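Local coordinates for protein methylaspartate ammonia-lyase (Citrobacter amalonaticus, PDB 1KKO) that catalyses the reversible, magnesium-dependent anti elimination of ammonia from L-threo-3-methylaspartate to give mesaconate, at residues D250-E262 with A290-I304. Residues are numbered along the deposited sequence; the frame is centred on the assembly and turned at random.
Sequences DPVRCAEYIASLE and AITKELTRLGSGVKI
Glu262 holds CG anti to its backbone N (chi1 -165°) and stays extended beyond it; the chain runs antiparallel alongside the Val302 side chain, CB against its CG2, and delivers its carboxylate to Gly301. Gly301 N donates to Glu262 OE1 at 2.9 Å, a fairly straight bond (160°) that meets the oxygen from well above the carboxylate plane. The same OE1 also accepts from two waters: one runs on to Gly299 O, while the other accepts a hydrogen bond from Ser300 OG and donates to Ala259 O as well as to OE1, so three donors grip a single oxygen. Ser300 OG in turn accepts from Val302 N at 3.1 Å, an ST turn in the link that follows the Schellman motif at Gly299.

Nearer the N-terminus of helix 251-260, Glu294 leaves its own helix with CG anti to the backbone N and then bends at chi2. This lays its CG against Ala255 CB, 3.4 Å away, and brings the carboxylate beside the methyls of Val252. Arg297 holds that carboxylate side-on, NE to OE1 and NH2 to OE2.

Both helices belong to the TIM barrel of this enolase-superfamily enzyme; they are successive outer helices, joined through strand 270-273, and cross at -50° with axes 8.1 Å apart. Ala255, Ala259 and Ala290 line the interface. Pro251 CB presses on Ala290 CB at 3.5 Å. Ile291 is a knob among Pro251, Cys254, Ala255 and Ile258. Leu295 CD2 lies against Ala255 O. Farther along the 251-260 helix, Ile258 packs its CG2 on Val302 CG1 at 3.5 Å, a tight contact, while its CD1 reaches Ile291 CG2 and, in the strand, Ile304 CG2. Ile304 carries this packing to within about 7 Å, side chain to side chain, of the magnesium ligand Glu273.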
loop_
_atom_site.group_PDB
_atom_site.type_symbol
_atom_site.label_atom_id
_atom_site.label_comp_id
_atom_site.label_asym_id
_atom_site.label_seq_id
_atom_site.Cartn_x
_atom_site.Cartn_y
_atom_site.Cartn_z
ATOM N N ASP A 250 -1.771 35.357 -17.233
ATOM C CA ASP A 250 -1.837 35.614 -18.664
ATOM C C ASP A 250 -1.716 34.280 -19.391
ATOM O O ASP A 250 -0.639 33.688 -19.403
ATOM C CB ASP A 250 -0.673 36.528 -19.043
ATOM C CG ASP A 250 -0.721 36.984 -20.476
ATOM O OD1 ASP A 250 -1.294 36.268 -21.317
ATOM O OD2 ASP A 250 -0.191 38.054 -20.852
ATOM N N PRO A 251 -2.791 33.809 -20.020
ATOM C CA PRO A 251 -2.753 32.485 -20.661
ATOM C C PRO A 251 -1.683 32.372 -21.737
ATOM O O PRO A 251 -1.096 31.306 -21.938
ATOM C CB PRO A 251 -4.140 32.328 -21.296
ATOM C CG PRO A 251 -4.940 33.519 -20.949
ATOM C CD PRO A 251 -4.087 34.482 -20.188
ATOM N N VAL A 252 -1.443 33.464 -22.447
ATOM C CA VAL A 252 -0.434 33.477 -23.489
ATOM C C VAL A 252 0.983 33.297 -22.922
ATOM O O VAL A 252 1.769 32.508 -23.447
ATOM C CB VAL A 252 -0.566 34.756 -24.347
ATOM C CG1 VAL A 252 0.624 34.921 -25.263
ATOM C CG2 VAL A 252 -1.866 34.701 -25.154
ATOM N N ARG A 253 1.304 34.005 -21.843
ATOM C CA ARG A 253 2.625 33.877 -21.230
ATOM C C ARG A 253 2.764 32.491 -20.596
ATOM O O ARG A 253 3.836 31.891 -20.616
ATOM C CB ARG A 253 2.844 34.973 -20.188
ATOM C CG ARG A 253 3.069 36.361 -20.801
ATOM C CD ARG A 253 3.004 37.501 -19.807
ATOM N NE ARG A 253 4.048 37.434 -18.793
ATOM C CZ ARG A 253 3.962 38.011 -17.604
ATOM N NH1 ARG A 253 2.875 38.697 -17.276
ATOM N NH2 ARG A 253 4.957 37.897 -16.731
ATOM N N CYS A 254 1.666 31.989 -20.042
ATOM C CA CYS A 254 1.655 30.651 -19.467
ATOM C C CYS A 254 1.976 29.633 -20.553
ATOM O O CYS A 254 2.830 28.760 -20.368
ATOM C CB CYS A 254 0.295 30.352 -18.841
ATOM S SG CYS A 254 -0.021 31.211 -17.276
ATOM N N ALA A 255 1.308 29.758 -21.694
ATOM C CA ALA A 255 1.511 28.827 -22.800
ATOM C C ALA A 255 2.934 28.901 -23.337
ATOM O O ALA A 255 3.537 27.884 -23.649
ATOM C CB ALA A 255 0.517 29.091 -23.906
ATOM N N GLU A 256 3.477 30.110 -23.443
ATOM C CA GLU A 256 4.848 30.266 -23.906
ATOM C C GLU A 256 5.805 29.484 -23.018
ATOM O O GLU A 256 6.683 28.775 -23.505
ATOM C CB GLU A 256 5.253 31.746 -23.912
ATOM C CG GLU A 256 6.726 31.978 -24.219
ATOM C CD GLU A 256 7.148 33.423 -24.030
ATOM O OE1 GLU A 256 6.488 34.153 -23.259
ATOM O OE2 GLU A 256 8.149 33.827 -24.653
ATOM N N TYR A 257 5.649 29.639 -21.707
ATOM C CA TYR A 257 6.520 28.955 -20.761
ATOM C C TYR A 257 6.348 27.436 -20.845
ATOM O O TYR A 257 7.322 26.694 -20.896
ATOM C CB TYR A 257 6.252 29.420 -19.332
ATOM C CG TYR A 257 6.949 28.540 -18.327
ATOM C CD1 TYR A 257 8.324 28.604 -18.162
ATOM C CD2 TYR A 257 6.242 27.601 -17.590
ATOM C CE1 TYR A 257 8.977 27.781 -17.266
ATOM C CE2 TYR A 257 6.884 26.771 -16.688
ATOM C CZ TYR A 257 8.251 26.865 -16.525
ATOM O OH TYR A 257 8.882 26.040 -15.620
ATOM N N ILE A 258 5.101 26.981 -20.840
ATOM C CA ILE A 258 4.821 25.549 -20.919
ATOM C C ILE A 258 5.436 24.967 -22.188
ATOM O O ILE A 258 6.066 23.916 -22.160
ATOM C CB ILE A 258 3.301 25.311 -20.868
ATOM C CG1 ILE A 258 2.767 25.604 -19.463
ATOM C CG2 ILE A 258 2.962 23.875 -21.250
ATOM C CD1 ILE A 258 1.288 25.795 -19.409
ATOM N N ALA A 259 5.271 25.659 -23.309
ATOM C CA ALA A 259 5.836 25.186 -24.569
ATOM C C ALA A 259 7.363 25.083 -24.495
ATOM O O ALA A 259 7.969 24.179 -25.080
ATOM C CB ALA A 259 5.422 26.111 -25.704
ATOM N N SER A 260 7.983 26.013 -23.770
ATOM C CA SER A 260 9.435 26.038 -23.641
ATOM C C SER A 260 9.986 24.833 -22.883
ATOM O O SER A 260 11.177 24.540 -22.955
ATOM C CB SER A 260 9.904 27.342 -22.971
ATOM O OG SER A 260 9.763 27.311 -21.559
ATOM N N LEU A 261 9.127 24.133 -22.148
ATOM C CA LEU A 261 9.573 22.961 -21.406
ATOM C C LEU A 261 9.750 21.735 -22.298
ATOM O O LEU A 261 10.423 20.785 -21.903
ATOM C CB LEU A 261 8.598 22.633 -20.280
ATOM C CG LEU A 261 8.456 23.683 -19.177
ATOM C CD1 LEU A 261 7.380 23.253 -18.199
ATOM C CD2 LEU A 261 9.746 23.908 -18.444
ATOM N N GLU A 262 9.171 21.742 -23.498
ATOM C CA GLU A 262 9.232 20.559 -24.349
ATOM C C GLU A 262 10.662 20.104 -24.598
ATOM O O GLU A 262 10.951 18.913 -24.560
ATOM C CB GLU A 262 8.502 20.772 -25.683
ATOM C CG GLU A 262 8.237 19.461 -26.412
ATOM C CD GLU A 262 7.422 19.608 -27.685
ATOM O OE1 GLU A 262 6.807 20.670 -27.902
ATOM O OE2 GLU A 262 7.383 18.634 -28.469
ATOM N N ALA A 290 -7.906 29.168 -23.238
ATOM C CA ALA A 290 -6.959 30.144 -23.757
ATOM C C ALA A 290 -5.523 29.620 -23.805
ATOM O O ALA A 290 -4.798 29.873 -24.759
ATOM C CB ALA A 290 -7.038 31.423 -22.958
ATOM N N ILE A 291 -5.090 28.882 -22.780
ATOM C CA ILE A 291 -3.750 28.310 -22.812
ATOM C C ILE A 291 -3.642 27.292 -23.951
ATOM O O ILE A 291 -2.640 27.265 -24.670
ATOM C CB ILE A 291 -3.372 27.661 -21.456
ATOM C CG1 ILE A 291 -3.314 28.727 -20.360
ATOM C CG2 ILE A 291 -2.032 26.932 -21.564
ATOM C CD1 ILE A 291 -3.249 28.147 -18.951
ATOM N N THR A 292 -4.657 26.444 -24.084
ATOM C CA THR A 292 -4.681 25.433 -25.132
ATOM C C THR A 292 -4.586 26.108 -26.503
ATOM O O THR A 292 -3.796 25.688 -27.351
ATOM C CB THR A 292 -5.966 24.607 -24.996
ATOM O OG1 THR A 292 -5.938 23.895 -23.749
ATOM C CG2 THR A 292 -6.044 23.501 -26.054
ATOM N N LYS A 293 -5.364 27.171 -26.691
ATOM C CA LYS A 293 -5.347 27.923 -27.948
ATOM C C LYS A 293 -3.940 28.400 -28.279
ATOM O O LYS A 293 -3.470 28.256 -29.414
ATOM C CB LYS A 293 -6.284 29.128 -27.853
ATOM C CG LYS A 293 -6.475 29.879 -29.168
ATOM C CD LYS A 293 -7.223 31.191 -28.972
ATOM C CE LYS A 293 -7.443 31.911 -30.293
ATOM N NZ LYS A 293 -7.921 33.305 -30.098
ATOM N N GLU A 294 -3.253 28.987 -27.306
ATOM C CA GLU A 294 -1.902 29.479 -27.558
ATOM C C GLU A 294 -0.886 28.350 -27.794
ATOM O O GLU A 294 0.015 28.493 -28.621
ATOM C CB GLU A 294 -1.441 30.423 -26.444
ATOM C CG GLU A 294 -0.048 31.007 -26.636
ATOM C CD GLU A 294 0.070 31.989 -27.795
ATOM O OE1 GLU A 294 -0.949 32.326 -28.432
ATOM O OE2 GLU A 294 1.210 32.421 -28.065
ATOM N N LEU A 295 -1.022 27.228 -27.084
ATOM C CA LEU A 295 -0.114 26.097 -27.290
ATOM C C LEU A 295 -0.186 25.626 -28.738
ATOM O O LEU A 295 0.838 25.361 -29.380
ATOM C CB LEU A 295 -0.459 24.951 -26.339
ATOM C CG LEU A 295 -0.004 25.166 -24.894
ATOM C CD1 LEU A 295 -0.550 24.064 -23.998
ATOM C CD2 LEU A 295 1.497 25.220 -24.802
ATOM N N THR A 296 -1.411 25.520 -29.228
ATOM C CA THR A 296 -1.662 25.143 -30.611
ATOM C C THR A 296 -1.043 26.168 -31.559
ATOM O O THR A 296 -0.335 25.809 -32.500
ATOM C CB THR A 296 -3.163 25.051 -30.839
ATOM O OG1 THR A 296 -3.707 23.973 -30.060
ATOM C CG2 THR A 296 -3.472 24.673 -32.285
ATOM N N ARG A 297 -1.284 27.447 -31.297
ATOM C CA ARG A 297 -0.725 28.492 -32.153
ATOM C C ARG A 297 0.786 28.347 -32.284
ATOM O O ARG A 297 1.344 28.549 -33.360
ATOM C CB ARG A 297 -1.059 29.881 -31.617
ATOM C CG ARG A 297 -0.832 30.980 -32.651
ATOM C CD ARG A 297 -0.961 32.375 -32.097
ATOM N NE ARG A 297 0.122 32.676 -31.167
ATOM C CZ ARG A 297 1.369 32.935 -31.526
ATOM N NH1 ARG A 297 1.705 32.953 -32.813
ATOM N NH2 ARG A 297 2.283 33.192 -30.600
ATOM N N LEU A 298 1.446 27.998 -31.184
ATOM C CA LEU A 298 2.889 27.824 -31.157
ATOM C C LEU A 298 3.350 26.513 -31.793
ATOM O O LEU A 298 4.547 26.325 -32.029
ATOM C CB LEU A 298 3.383 27.850 -29.709
ATOM C CG LEU A 298 3.184 29.146 -28.926
ATOM C CD1 LEU A 298 3.467 28.891 -27.461
ATOM C CD2 LEU A 298 4.064 30.261 -29.458
ATOM N N GLY A 299 2.411 25.612 -32.055
ATOM C CA GLY A 299 2.728 24.294 -32.576
ATOM C C GLY A 299 3.388 23.410 -31.521
ATOM O O GLY A 299 4.136 22.488 -31.845
ATOM N N SER A 300 3.114 23.693 -30.250
ATOM C CA SER A 300 3.694 22.926 -29.151
ATOM C C SER A 300 3.122 21.517 -29.057
ATOM O O SER A 300 1.944 21.297 -29.294
ATOM C CB SER A 300 3.439 23.631 -27.823
ATOM O OG SER A 300 4.019 22.898 -26.751
ATOM N N GLY A 301 3.967 20.571 -28.670
ATOM C CA GLY A 301 3.518 19.208 -28.455
ATOM C C GLY A 301 3.195 18.940 -26.993
ATOM O O GLY A 301 2.839 17.815 -26.640
ATOM N N VAL A 302 3.313 19.962 -26.150
ATOM C CA VAL A 302 3.048 19.804 -24.721
ATOM C C VAL A 302 1.549 19.882 -24.475
ATOM O O VAL A 302 0.856 20.713 -25.044
ATOM C CB VAL A 302 3.770 20.871 -23.871
ATOM C CG1 VAL A 302 3.523 20.626 -22.379
ATOM C CG2 VAL A 302 5.264 20.881 -24.155
ATOM N N LYS A 303 1.049 19.015 -23.602
ATOM C CA LYS A 303 -0.378 18.966 -23.319
ATOM C C LYS A 303 -0.690 19.447 -21.906
ATOM O O LYS A 303 0.161 19.372 -21.038
ATOM C CB LYS A 303 -0.889 17.540 -23.518
ATOM C CG LYS A 303 -0.887 17.109 -24.985
ATOM C CD LYS A 303 -1.312 15.665 -25.130
ATOM C CE LYS A 303 -1.351 15.204 -26.568
ATOM N NZ LYS A 303 -1.583 13.736 -26.618
ATOM N N ILE A 304 -1.900 19.955 -21.696
ATOM C CA ILE A 304 -2.316 20.372 -20.353
ATOM C C ILE A 304 -3.503 19.541 -19.872
ATOM O O ILE A 304 -4.324 19.048 -20.659
ATOM C CB ILE A 304 -2.578 21.903 -20.224
ATOM C CG1 ILE A 304 -3.707 22.367 -21.139
ATOM C CG2 ILE A 304 -1.280 22.676 -20.459
ATOM C CD1 ILE A 304 -4.211 23.771 -20.822
HETATM O O HOH W 1 6.678 23.168 -27.215
HETATM O O HOH W 2 6.677 21.639 -30.619
#